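Local atomic coordinates of tRNA-splicing ligase RtcB (Thermus thermophilus, PDB entry 2EPG), a protein that probably joins RNA ends, sealing a 2',3'-cyclic phosphate or 3'-phosphate end to a 5'-hydroxyl end with GTP and manganese ions. Residues Gln56-Val67 with Gly81-Asp91; Tyr260-Tyr271 with Ala282-Tyr293. All blocks are in the same frame, centred on the assembly; numbering follows the deposited sequence.

Interaction 1. Residues Gln56-Val67 with Gly81-Asp91; sequences QLMNVATLPGIV and GFPIGGVAAFD
V60, late in helix 52-60, drives into F82, and I66 and V67 dock on F90 and A89: the helix and the loop after it pack along strand 86-90 and the loop that leads into it, in the alpha-beta fold of an RtcB ligase. The strand contact is a single beta bridge, I66 opposite F90. V67 N donates to A89 O at 2.8 Å and D91 N to G65 O at 3.0 Å, both nearly straight, and a water joins V67 O to A89 N. The type II turn from L63 to I66, with G65 at positive phi, swings the chain onto the strand.

V60 has CG1 anti to its backbone N (chi1 172°), which sends the two methyls to different jobs. CG2 sits over one face of the F82 ring, a CH-pi contact 3.9 Å from the centroid, while CG1 touches both F82 CE2 and the A88 methyl. L63 bridges two aromatics: its CD1 reaches F82 CZ, and its CB meets F90 CE2 at 3.5 Å near the ring plane. I66 brings CG1 over a face of F90, offset toward the rim; the H355 ring also meets F90, and V97 of strand 97-98 touches it.

At the other end Q56 and P83 run past each other in opposite directions. The amide NE2 is hydrogen-bonded to G79 O, and a water that accepts from G81 N also accepts a weak bond from Q56 NE2. F82 O is held by K357 NZ, and G85 and G86 both face K357 in a G1 bulge. On the Q56 amide, OE1 rests 3.3 Å from P83 CA.

Interaction 2. Residues Tyr260-Tyr271 with Ala282-Tyr293; sequences YVERFLKVAPRY and AAPIKSPEGQDY
Y260, F264 and Y271 each carry CG anti to the carbonyl carbon, and with chi1 at -75° and -82° the first two lay their rings against A283, E289 and Y293. E289 bends at chi2 (81°), turning its carboxylate back toward Y271 and R270, so that it sits as a knob among R263, F264, R270 and Y271. Its OE2 takes a very short hydrogen bond, 2.5 Å, from Y271 OH near the plane of that ring. R270 NH2 makes a long ion pair with OE1, which lies well out of the guanidinium plane, so charge alone acts there.

R263, extended from CG to NE, carries its guanidinium over E289 CA and meets D292 at its edge. NH2 gives OD1 a salt bridge of 3.0 Å on the anti lone pair, and NH1 adds a weak bond to that same oxygen; OD2 pairs with K194 NZ, so both carboxylate oxygens have a cationic partner. K194 also takes the Y260 hydroxyl on its carbonyl O.

Among the aromatic side chains, Y293 CA stands 3.7 Å from the centroid of Y260, squarely over the face, and A283 CB does the same to F264 at 3.6 Å. E289 O approaches F264 CE1 at the ring edge, 3.2 Å away. P284 CD covers a face of Y271.

S287 opens the second helix as N-cap, its OG accepting from G290 N. The whole is an antiparallel helix pair, 250-265 beside the start of 288-321, packed through an aromatic cluster of Y260, F264 and Y293.

Interactions 1 and 2 lie on the same side of the chain's centre, about 16 Å apart between their centres, and touch where F90 CB of the first meets I285 CD1 of the second at 4.0 Å. Strand 97-98 serves both: V97 touches L63 and P64 of the first and A282 of the second, while V98 pairs with A283 and packs on F264 and Y293. Interaction 1 is almost wholly buried and joins a helix and loop to a strand by backbone bonds and apolar packing. Interaction 2 joins two helices and, beside them, Y271 and the short strand 283-284; its aromatic interior is buried, and its salt bridges are made by the exposed arginines at the margin. E93 links them further, binding D91 through its N and K286 through its carboxylate.

Interaction 1. Residues Gln56-Val67 with Gly81-Asp91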
loop_
_atom_site.group_PDB
_atom_site.type_symbol
_atom_site.label_atom_id
_atom_site.label_comp_id
_atom_site.label_asym_id
_atom_site.label_seq_id
_atom_site.Cartn_x
_atom_site.Cartn_y
_atom_site.Cartn_z
ATOM N N GLN A 56 7.504 -20.107 1.870
ATOM C CA GLN A 56 7.265 -19.277 0.693
ATOM C C GLN A 56 8.366 -18.230 0.598
ATOM O O GLN A 56 8.855 -17.939 -0.493
ATOM C CB GLN A 56 5.918 -18.556 0.771
ATOM C CG GLN A 56 4.716 -19.435 0.597
ATOM C CD GLN A 56 3.473 -18.636 0.312
ATOM O OE1 GLN A 56 3.187 -17.649 0.993
ATOM N NE2 GLN A 56 2.719 -19.052 -0.701
ATOM N N LEU A 57 8.744 -17.653 1.740
ATOM C CA LEU A 57 9.812 -16.646 1.757
ATOM C C LEU A 57 11.104 -17.305 1.264
ATOM O O LEU A 57 11.887 -16.704 0.518
ATOM C CB LEU A 57 10.023 -16.078 3.171
ATOM C CG LEU A 57 11.146 -15.031 3.287
ATOM C CD1 LEU A 57 10.778 -13.829 2.449
ATOM C CD2 LEU A 57 11.380 -14.620 4.744
HETATM N N MSE A 58 11.322 -18.552 1.668
HETATM C CA MSE A 58 12.516 -19.271 1.227
HETATM C C MSE A 58 12.484 -19.519 -0.283
HETATM O O MSE A 58 13.519 -19.482 -0.944
HETATM C CB MSE A 58 12.647 -20.596 1.990
HETATM C CG MSE A 58 13.114 -20.411 3.426
HETATM SE SE MSE A 58 12.768 -21.959 4.564
HETATM C CE MSE A 58 14.261 -23.052 3.996
ATOM N N ASN A 59 11.296 -19.759 -0.830
ATOM C CA ASN A 59 11.155 -19.994 -2.271
ATOM C C ASN A 59 11.525 -18.715 -3.033
ATOM O O ASN A 59 12.177 -18.759 -4.073
ATOM C CB ASN A 59 9.715 -20.385 -2.609
ATOM C CG ASN A 59 9.294 -21.713 -1.992
ATOM O OD1 ASN A 59 8.105 -21.990 -1.880
ATOM N ND2 ASN A 59 10.253 -22.535 -1.613
ATOM N N VAL A 60 11.094 -17.577 -2.507
ATOM C CA VAL A 60 11.388 -16.287 -3.120
ATOM C C VAL A 60 12.902 -16.168 -3.280
ATOM O O VAL A 60 13.389 -15.745 -4.323
ATOM C CB VAL A 60 10.856 -15.135 -2.238
ATOM C CG1 VAL A 60 11.346 -13.781 -2.774
ATOM C CG2 VAL A 60 9.322 -15.177 -2.205
ATOM N N ALA A 61 13.635 -16.573 -2.246
ATOM C CA ALA A 61 15.095 -16.515 -2.239
ATOM C C ALA A 61 15.780 -17.394 -3.286
ATOM O O ALA A 61 16.998 -17.314 -3.453
ATOM C CB ALA A 61 15.617 -16.873 -0.838
ATOM N N THR A 62 15.015 -18.249 -3.973
ATOM C CA THR A 62 15.590 -19.108 -5.016
ATOM C C THR A 62 15.590 -18.403 -6.385
ATOM O O THR A 62 16.220 -18.876 -7.324
ATOM C CB THR A 62 14.790 -20.418 -5.207
ATOM O OG1 THR A 62 13.480 -20.100 -5.708
ATOM C CG2 THR A 62 14.652 -21.180 -3.890
ATOM N N LEU A 63 14.892 -17.276 -6.494
ATOM C CA LEU A 63 14.800 -16.545 -7.767
ATOM C C LEU A 63 16.075 -15.818 -8.210
ATOM O O LEU A 63 16.802 -15.257 -7.394
ATOM C CB LEU A 63 13.613 -15.583 -7.712
ATOM C CG LEU A 63 12.297 -16.361 -7.559
ATOM C CD1 LEU A 63 11.121 -15.417 -7.365
ATOM C CD2 LEU A 63 12.082 -17.212 -8.801
ATOM N N PRO A 64 16.358 -15.822 -9.526
ATOM C CA PRO A 64 17.538 -15.194 -10.140
ATOM C C PRO A 64 17.697 -13.701 -9.883
ATOM O O PRO A 64 16.732 -12.945 -9.957
ATOM C CB PRO A 64 17.355 -15.483 -11.636
ATOM C CG PRO A 64 16.428 -16.647 -11.675
ATOM C CD PRO A 64 15.458 -16.337 -10.574
ATOM N N GLY A 65 18.930 -13.287 -9.596
ATOM C CA GLY A 65 19.209 -11.880 -9.351
ATOM C C GLY A 65 18.610 -11.302 -8.080
ATOM O O GLY A 65 18.550 -10.079 -7.921
ATOM N N ILE A 66 18.148 -12.149 -7.167
ATOM C CA ILE A 66 17.591 -11.596 -5.946
ATOM C C ILE A 66 18.725 -10.970 -5.141
ATOM O O ILE A 66 19.840 -11.470 -5.154
ATOM C CB ILE A 66 16.883 -12.657 -5.091
ATOM C CG1 ILE A 66 16.307 -11.987 -3.841
ATOM C CG2 ILE A 66 17.848 -13.790 -4.727
ATOM C CD1 ILE A 66 15.130 -12.689 -3.288
ATOM N N VAL A 67 18.430 -9.862 -4.472
ATOM C CA VAL A 67 19.413 -9.160 -3.653
ATOM C C VAL A 67 19.198 -9.589 -2.200
ATOM O O VAL A 67 18.064 -9.617 -1.708
ATOM C CB VAL A 67 19.247 -7.619 -3.791
ATOM C CG1 VAL A 67 20.274 -6.870 -2.914
ATOM C CG2 VAL A 67 19.406 -7.211 -5.269
ATOM N N GLY A 81 2.464 -17.499 -4.385
ATOM C CA GLY A 81 3.881 -17.532 -4.724
ATOM C C GLY A 81 4.697 -16.853 -3.638
ATOM O O GLY A 81 5.313 -17.523 -2.807
ATOM N N PHE A 82 4.715 -15.520 -3.655
ATOM C CA PHE A 82 5.431 -14.747 -2.639
ATOM C C PHE A 82 4.513 -14.662 -1.430
ATOM O O PHE A 82 3.284 -14.696 -1.577
ATOM C CB PHE A 82 5.695 -13.310 -3.112
ATOM C CG PHE A 82 6.808 -13.175 -4.120
ATOM C CD1 PHE A 82 6.800 -13.909 -5.297
ATOM C CD2 PHE A 82 7.861 -12.291 -3.892
ATOM C CE1 PHE A 82 7.825 -13.762 -6.232
ATOM C CE2 PHE A 82 8.892 -12.140 -4.823
ATOM C CZ PHE A 82 8.873 -12.872 -5.987
ATOM N N PRO A 83 5.082 -14.564 -0.214
ATOM C CA PRO A 83 4.193 -14.461 0.951
ATOM C C PRO A 83 3.650 -13.040 1.065
ATOM O O PRO A 83 4.241 -12.095 0.539
ATOM C CB PRO A 83 5.111 -14.804 2.121
ATOM C CG PRO A 83 6.443 -14.264 1.653
ATOM C CD PRO A 83 6.479 -14.757 0.216
ATOM N N ILE A 84 2.506 -12.887 1.718
ATOM C CA ILE A 84 1.953 -11.560 1.921
ATOM C C ILE A 84 2.803 -11.002 3.051
ATOM O O ILE A 84 3.097 -11.708 4.019
ATOM C CB ILE A 84 0.471 -11.624 2.320
ATOM C CG1 ILE A 84 -0.326 -12.257 1.168
ATOM C CG2 ILE A 84 -0.046 -10.207 2.634
ATOM C CD1 ILE A 84 -1.799 -12.475 1.448
ATOM N N GLY A 85 3.227 -9.752 2.902
ATOM C CA GLY A 85 4.095 -9.132 3.882
ATOM C C GLY A 85 5.538 -9.227 3.386
ATOM O O GLY A 85 6.472 -8.883 4.096
ATOM N N GLY A 86 5.726 -9.682 2.152
ATOM C CA GLY A 86 7.074 -9.825 1.633
ATOM C C GLY A 86 7.671 -8.644 0.879
ATOM O O GLY A 86 6.963 -7.850 0.274
ATOM N N VAL A 87 8.995 -8.543 0.938
ATOM C CA VAL A 87 9.758 -7.508 0.258
ATOM C C VAL A 87 10.910 -8.260 -0.396
ATOM O O VAL A 87 11.628 -9.022 0.275
ATOM C CB VAL A 87 10.314 -6.461 1.258
ATOM C CG1 VAL A 87 11.271 -5.497 0.551
ATOM C CG2 VAL A 87 9.169 -5.689 1.897
ATOM N N ALA A 88 11.091 -8.061 -1.699
ATOM C CA ALA A 88 12.167 -8.750 -2.419
ATOM C C ALA A 88 12.728 -7.853 -3.504
ATOM O O ALA A 88 12.014 -7.470 -4.427
ATOM C CB ALA A 88 11.636 -10.062 -3.040
ATOM N N ALA A 89 14.008 -7.526 -3.390
ATOM C CA ALA A 89 14.666 -6.666 -4.357
ATOM C C ALA A 89 15.414 -7.533 -5.378
ATOM O O ALA A 89 16.016 -8.555 -5.015
ATOM C CB ALA A 89 15.632 -5.722 -3.631
ATOM N N PHE A 90 15.340 -7.133 -6.649
ATOM C CA PHE A 90 15.994 -7.848 -7.741
ATOM C C PHE A 90 16.855 -6.901 -8.575
ATOM O O PHE A 90 16.405 -5.813 -8.939
ATOM C CB PHE A 90 14.940 -8.527 -8.615
ATOM C CG PHE A 90 14.301 -9.735 -7.961
ATOM C CD1 PHE A 90 13.191 -9.596 -7.130
ATOM C CD2 PHE A 90 14.835 -11.002 -8.155
ATOM C CE1 PHE A 90 12.620 -10.703 -6.504
ATOM C CE2 PHE A 90 14.271 -12.120 -7.529
ATOM C CZ PHE A 90 13.165 -11.973 -6.706
ATOM N N ASP A 91 18.091 -7.307 -8.866
ATOM C CA ASP A 91 19.007 -6.466 -9.630
ATOM C C ASP A 91 18.995 -6.801 -11.124
ATOM O O ASP A 91 19.437 -7.877 -11.532
ATOM C CB ASP A 91 20.435 -6.620 -9.096
ATOM C CG ASP A 91 21.393 -5.598 -9.684
ATOM O OD1 ASP A 91 21.150 -5.099 -10.793
ATOM O OD2 ASP A 91 22.410 -5.302 -9.037
HETATM O O HOH W 1 2.213 -20.214 -3.440
HETATM O O HOH W 2 15.425 -9.120 -1.584
#

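Interaction 2. Residues Tyr260-Tyr271 with Ala282-Tyr293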
loop_
_atom_site.group_PDB
_atom_site.type_symbol
_atom_site.label_atom_id
_atom_site.label_comp_id
_atom_site.label_asym_id
_atom_site.label_seq_id
_atom_site.Cartn_x
_atom_site.Cartn_y
_atom_site.Cartn_z
ATOM N N TYR A 260 -0.542 -11.327 -17.244
ATOM C CA TYR A 260 0.890 -11.586 -17.259
ATOM C C TYR A 260 1.379 -12.840 -16.567
ATOM O O TYR A 260 2.399 -13.389 -16.964
ATOM C CB TYR A 260 1.655 -10.355 -16.765
ATOM C CG TYR A 260 1.693 -9.270 -17.827
ATOM C CD1 TYR A 260 0.719 -8.276 -17.872
ATOM C CD2 TYR A 260 2.656 -9.302 -18.841
ATOM C CE1 TYR A 260 0.694 -7.338 -18.903
ATOM C CE2 TYR A 260 2.646 -8.377 -19.879
ATOM C CZ TYR A 260 1.661 -7.401 -19.904
ATOM O OH TYR A 260 1.639 -6.502 -20.931
ATOM N N VAL A 261 0.676 -13.301 -15.540
ATOM C CA VAL A 261 1.096 -14.530 -14.888
ATOM C C VAL A 261 1.066 -15.617 -15.964
ATOM O O VAL A 261 2.059 -16.325 -16.169
ATOM C CB VAL A 261 0.140 -14.965 -13.747
ATOM C CG1 VAL A 261 0.437 -16.408 -13.354
ATOM C CG2 VAL A 261 0.314 -14.061 -12.536
ATOM N N GLU A 262 -0.067 -15.738 -16.657
ATOM C CA GLU A 262 -0.190 -16.761 -17.689
ATOM C C GLU A 262 0.747 -16.521 -18.858
ATOM O O GLU A 262 1.272 -17.468 -19.432
ATOM C CB GLU A 262 -1.647 -16.908 -18.168
ATOM C CG GLU A 262 -2.437 -15.629 -18.330
ATOM C CD GLU A 262 -3.920 -15.902 -18.598
ATOM O OE1 GLU A 262 -4.608 -16.448 -17.698
ATOM O OE2 GLU A 262 -4.399 -15.575 -19.710
ATOM N N ARG A 263 0.985 -15.261 -19.202
ATOM C CA ARG A 263 1.905 -14.975 -20.285
ATOM C C ARG A 263 3.318 -15.377 -19.835
ATOM O O ARG A 263 4.097 -15.899 -20.631
ATOM C CB ARG A 263 1.860 -13.491 -20.662
ATOM C CG ARG A 263 2.801 -13.148 -21.813
ATOM C CD ARG A 263 2.682 -11.711 -22.308
ATOM N NE ARG A 263 3.687 -11.461 -23.343
ATOM C CZ ARG A 263 4.054 -10.261 -23.781
ATOM N NH1 ARG A 263 4.981 -10.166 -24.724
ATOM N NH2 ARG A 263 3.504 -9.160 -23.285
ATOM N N PHE A 264 3.636 -15.148 -18.559
ATOM C CA PHE A 264 4.956 -15.498 -17.998
ATOM C C PHE A 264 5.147 -17.004 -17.859
ATOM O O PHE A 264 6.272 -17.506 -17.896
ATOM C CB PHE A 264 5.153 -14.868 -16.611
ATOM C CG PHE A 264 5.595 -13.430 -16.635
ATOM C CD1 PHE A 264 5.391 -12.634 -17.763
ATOM C CD2 PHE A 264 6.167 -12.853 -15.503
ATOM C CE1 PHE A 264 5.748 -11.278 -17.763
ATOM C CE2 PHE A 264 6.527 -11.496 -15.491
ATOM C CZ PHE A 264 6.316 -10.709 -16.619
ATOM N N LEU A 265 4.053 -17.726 -17.667
ATOM C CA LEU A 265 4.140 -19.166 -17.529
ATOM C C LEU A 265 4.452 -19.787 -18.888
ATOM O O LEU A 265 5.299 -20.676 -18.998
ATOM C CB LEU A 265 2.820 -19.722 -16.984
ATOM C CG LEU A 265 2.518 -19.431 -15.508
ATOM C CD1 LEU A 265 1.040 -19.691 -15.221
ATOM C CD2 LEU A 265 3.415 -20.295 -14.619
ATOM N N LYS A 266 3.787 -19.281 -19.924
ATOM C CA LYS A 266 3.951 -19.800 -21.278
ATOM C C LYS A 266 5.153 -19.250 -22.032
ATOM O O LYS A 266 5.147 -19.208 -23.260
ATOM C CB LYS A 266 2.678 -19.538 -22.087
ATOM C CG LYS A 266 2.425 -20.559 -23.194
ATOM C CD LYS A 266 0.999 -20.455 -23.729
ATOM C CE LYS A 266 0.589 -21.707 -24.506
ATOM N NZ LYS A 266 1.445 -21.951 -25.699
ATOM N N VAL A 267 6.186 -18.833 -21.306
ATOM C CA VAL A 267 7.386 -18.303 -21.939
ATOM C C VAL A 267 8.572 -18.546 -21.020
ATOM O O VAL A 267 9.713 -18.240 -21.366
ATOM C CB VAL A 267 7.249 -16.783 -22.228
ATOM C CG1 VAL A 267 7.477 -15.970 -20.948
ATOM C CG2 VAL A 267 8.220 -16.373 -23.311
ATOM N N ALA A 268 8.286 -19.118 -19.853
ATOM C CA ALA A 268 9.306 -19.419 -18.848
ATOM C C ALA A 268 10.404 -20.378 -19.311
ATOM O O ALA A 268 11.496 -20.386 -18.728
ATOM C CB ALA A 268 8.645 -19.972 -17.583
ATOM N N PRO A 269 10.129 -21.210 -20.342
ATOM C CA PRO A 269 11.136 -22.155 -20.838
ATOM C C PRO A 269 12.313 -21.405 -21.439
ATOM O O PRO A 269 13.467 -21.603 -21.050
ATOM C CB PRO A 269 10.376 -22.939 -21.908
ATOM C CG PRO A 269 8.956 -22.849 -21.467
ATOM C CD PRO A 269 8.851 -21.422 -21.045
ATOM N N ARG A 270 11.994 -20.542 -22.396
ATOM C CA ARG A 270 12.983 -19.732 -23.087
ATOM C C ARG A 270 14.056 -19.179 -22.160
ATOM O O ARG A 270 15.239 -19.203 -22.492
ATOM C CB ARG A 270 12.308 -18.548 -23.771
ATOM C CG ARG A 270 11.098 -18.900 -24.591
ATOM C CD ARG A 270 10.516 -17.650 -25.229
ATOM N NE ARG A 270 9.320 -17.951 -26.010
ATOM C CZ ARG A 270 8.636 -17.049 -26.709
ATOM N NH1 ARG A 270 7.556 -17.415 -27.389
ATOM N NH2 ARG A 270 9.034 -15.782 -26.729
ATOM N N TYR A 271 13.637 -18.692 -20.993
ATOM C CA TYR A 271 14.561 -18.067 -20.057
ATOM C C TYR A 271 15.284 -18.953 -19.063
ATOM O O TYR A 271 16.234 -18.507 -18.419
ATOM C CB TYR A 271 13.833 -16.932 -19.333
ATOM C CG TYR A 271 13.256 -15.944 -20.310
ATOM C CD1 TYR A 271 11.902 -15.596 -20.280
ATOM C CD2 TYR A 271 14.051 -15.414 -21.325
ATOM C CE1 TYR A 271 11.359 -14.746 -21.245
ATOM C CE2 TYR A 271 13.520 -14.571 -22.292
ATOM C CZ TYR A 271 12.178 -14.240 -22.253
ATOM O OH TYR A 271 11.670 -13.415 -23.242
ATOM N N ALA A 282 7.808 -15.884 -12.951
ATOM C CA ALA A 282 8.556 -14.639 -13.157
ATOM C C ALA A 282 9.243 -14.599 -14.521
ATOM O O ALA A 282 9.375 -15.620 -15.176
ATOM C CB ALA A 282 9.609 -14.480 -12.057
ATOM N N ALA A 283 9.699 -13.415 -14.921
ATOM C CA ALA A 283 10.387 -13.240 -16.189
ATOM C C ALA A 283 11.517 -12.245 -15.970
ATOM O O ALA A 283 11.463 -11.414 -15.060
ATOM C CB ALA A 283 9.412 -12.697 -17.265
ATOM N N PRO A 284 12.570 -12.328 -16.793
ATOM C CA PRO A 284 13.676 -11.392 -16.623
ATOM C C PRO A 284 13.160 -9.976 -16.761
ATOM O O PRO A 284 12.365 -9.675 -17.658
ATOM C CB PRO A 284 14.624 -11.762 -17.763
ATOM C CG PRO A 284 14.371 -13.233 -17.944
ATOM C CD PRO A 284 12.873 -13.325 -17.840
ATOM N N ILE A 285 13.605 -9.117 -15.853
ATOM C CA ILE A 285 13.236 -7.715 -15.868
ATOM C C ILE A 285 13.580 -7.132 -17.245
ATOM O O ILE A 285 12.811 -6.360 -17.809
ATOM C CB ILE A 285 14.012 -6.955 -14.755
ATOM C CG1 ILE A 285 13.421 -7.293 -13.383
ATOM C CG2 ILE A 285 13.974 -5.454 -15.000
ATOM C CD1 ILE A 285 14.365 -7.034 -12.251
ATOM N N LYS A 286 14.715 -7.539 -17.810
ATOM C CA LYS A 286 15.128 -7.015 -19.119
ATOM C C LYS A 286 14.557 -7.694 -20.369
ATOM O O LYS A 286 14.935 -7.342 -21.484
ATOM C CB LYS A 286 16.647 -7.011 -19.231
ATOM C CG LYS A 286 17.344 -5.947 -18.399
ATOM C CD LYS A 286 18.847 -6.088 -18.606
ATOM C CE LYS A 286 19.636 -5.031 -17.883
ATOM N NZ LYS A 286 21.089 -5.261 -18.128
ATOM N N SER A 287 13.665 -8.664 -20.186
ATOM C CA SER A 287 13.041 -9.381 -21.293
ATOM C C SER A 287 11.809 -8.622 -21.771
ATOM O O SER A 287 11.245 -7.819 -21.025
ATOM C CB SER A 287 12.568 -10.756 -20.820
ATOM O OG SER A 287 11.424 -10.604 -19.966
ATOM N N PRO A 288 11.369 -8.870 -23.023
ATOM C CA PRO A 288 10.186 -8.193 -23.551
ATOM C C PRO A 288 8.984 -8.384 -22.631
ATOM O O PRO A 288 8.298 -7.428 -22.298
ATOM C CB PRO A 288 9.999 -8.850 -24.922
ATOM C CG PRO A 288 11.411 -9.029 -25.364
ATOM C CD PRO A 288 12.087 -9.578 -24.103
ATOM N N GLU A 289 8.745 -9.614 -22.204
ATOM C CA GLU A 289 7.627 -9.904 -21.322
ATOM C C GLU A 289 7.760 -9.214 -19.958
ATOM O O GLU A 289 6.762 -8.746 -19.384
ATOM C CB GLU A 289 7.492 -11.421 -21.119
ATOM C CG GLU A 289 7.250 -12.200 -22.410
ATOM C CD GLU A 289 8.520 -12.461 -23.203
ATOM O OE1 GLU A 289 8.424 -13.051 -24.301
ATOM O OE2 GLU A 289 9.616 -12.089 -22.746
ATOM N N GLY A 290 8.986 -9.179 -19.434
ATOM C CA GLY A 290 9.222 -8.543 -18.156
ATOM C C GLY A 290 8.933 -7.064 -18.289
ATOM O O GLY A 290 8.188 -6.490 -17.501
ATOM N N GLN A 291 9.517 -6.452 -19.313
ATOM C CA GLN A 291 9.323 -5.033 -19.587
ATOM C C GLN A 291 7.860 -4.681 -19.791
ATOM O O GLN A 291 7.398 -3.630 -19.325
ATOM C CB GLN A 291 10.107 -4.632 -20.835
ATOM C CG GLN A 291 11.607 -4.562 -20.625
ATOM C CD GLN A 291 11.996 -3.364 -19.786
ATOM O OE1 GLN A 291 11.801 -2.220 -20.199
ATOM N NE2 GLN A 291 12.528 -3.617 -18.595
ATOM N N ASP A 292 7.123 -5.544 -20.491
ATOM C CA ASP A 292 5.713 -5.257 -20.746
ATOM C C ASP A 292 4.887 -5.252 -19.469
ATOM O O ASP A 292 4.065 -4.360 -19.265
ATOM C CB ASP A 292 5.126 -6.261 -21.730
ATOM C CG ASP A 292 5.564 -6.002 -23.168
ATOM O OD1 ASP A 292 5.199 -6.810 -24.036
ATOM O OD2 ASP A 292 6.252 -5.002 -23.442
ATOM N N TYR A 293 5.103 -6.248 -18.615
ATOM C CA TYR A 293 4.365 -6.332 -17.359
ATOM C C TYR A 293 4.652 -5.113 -16.497
ATOM O O TYR A 293 3.739 -4.534 -15.888
ATOM C CB TYR A 293 4.739 -7.597 -16.569
ATOM C CG TYR A 293 4.228 -7.558 -15.130
ATOM C CD1 TYR A 293 2.855 -7.580 -14.857
ATOM C CD2 TYR A 293 5.113 -7.422 -14.053
ATOM C CE1 TYR A 293 2.371 -7.463 -13.562
ATOM C CE2 TYR A 293 4.636 -7.296 -12.739
ATOM C CZ TYR A 293 3.262 -7.316 -12.500
ATOM O OH TYR A 293 2.774 -7.172 -11.206
#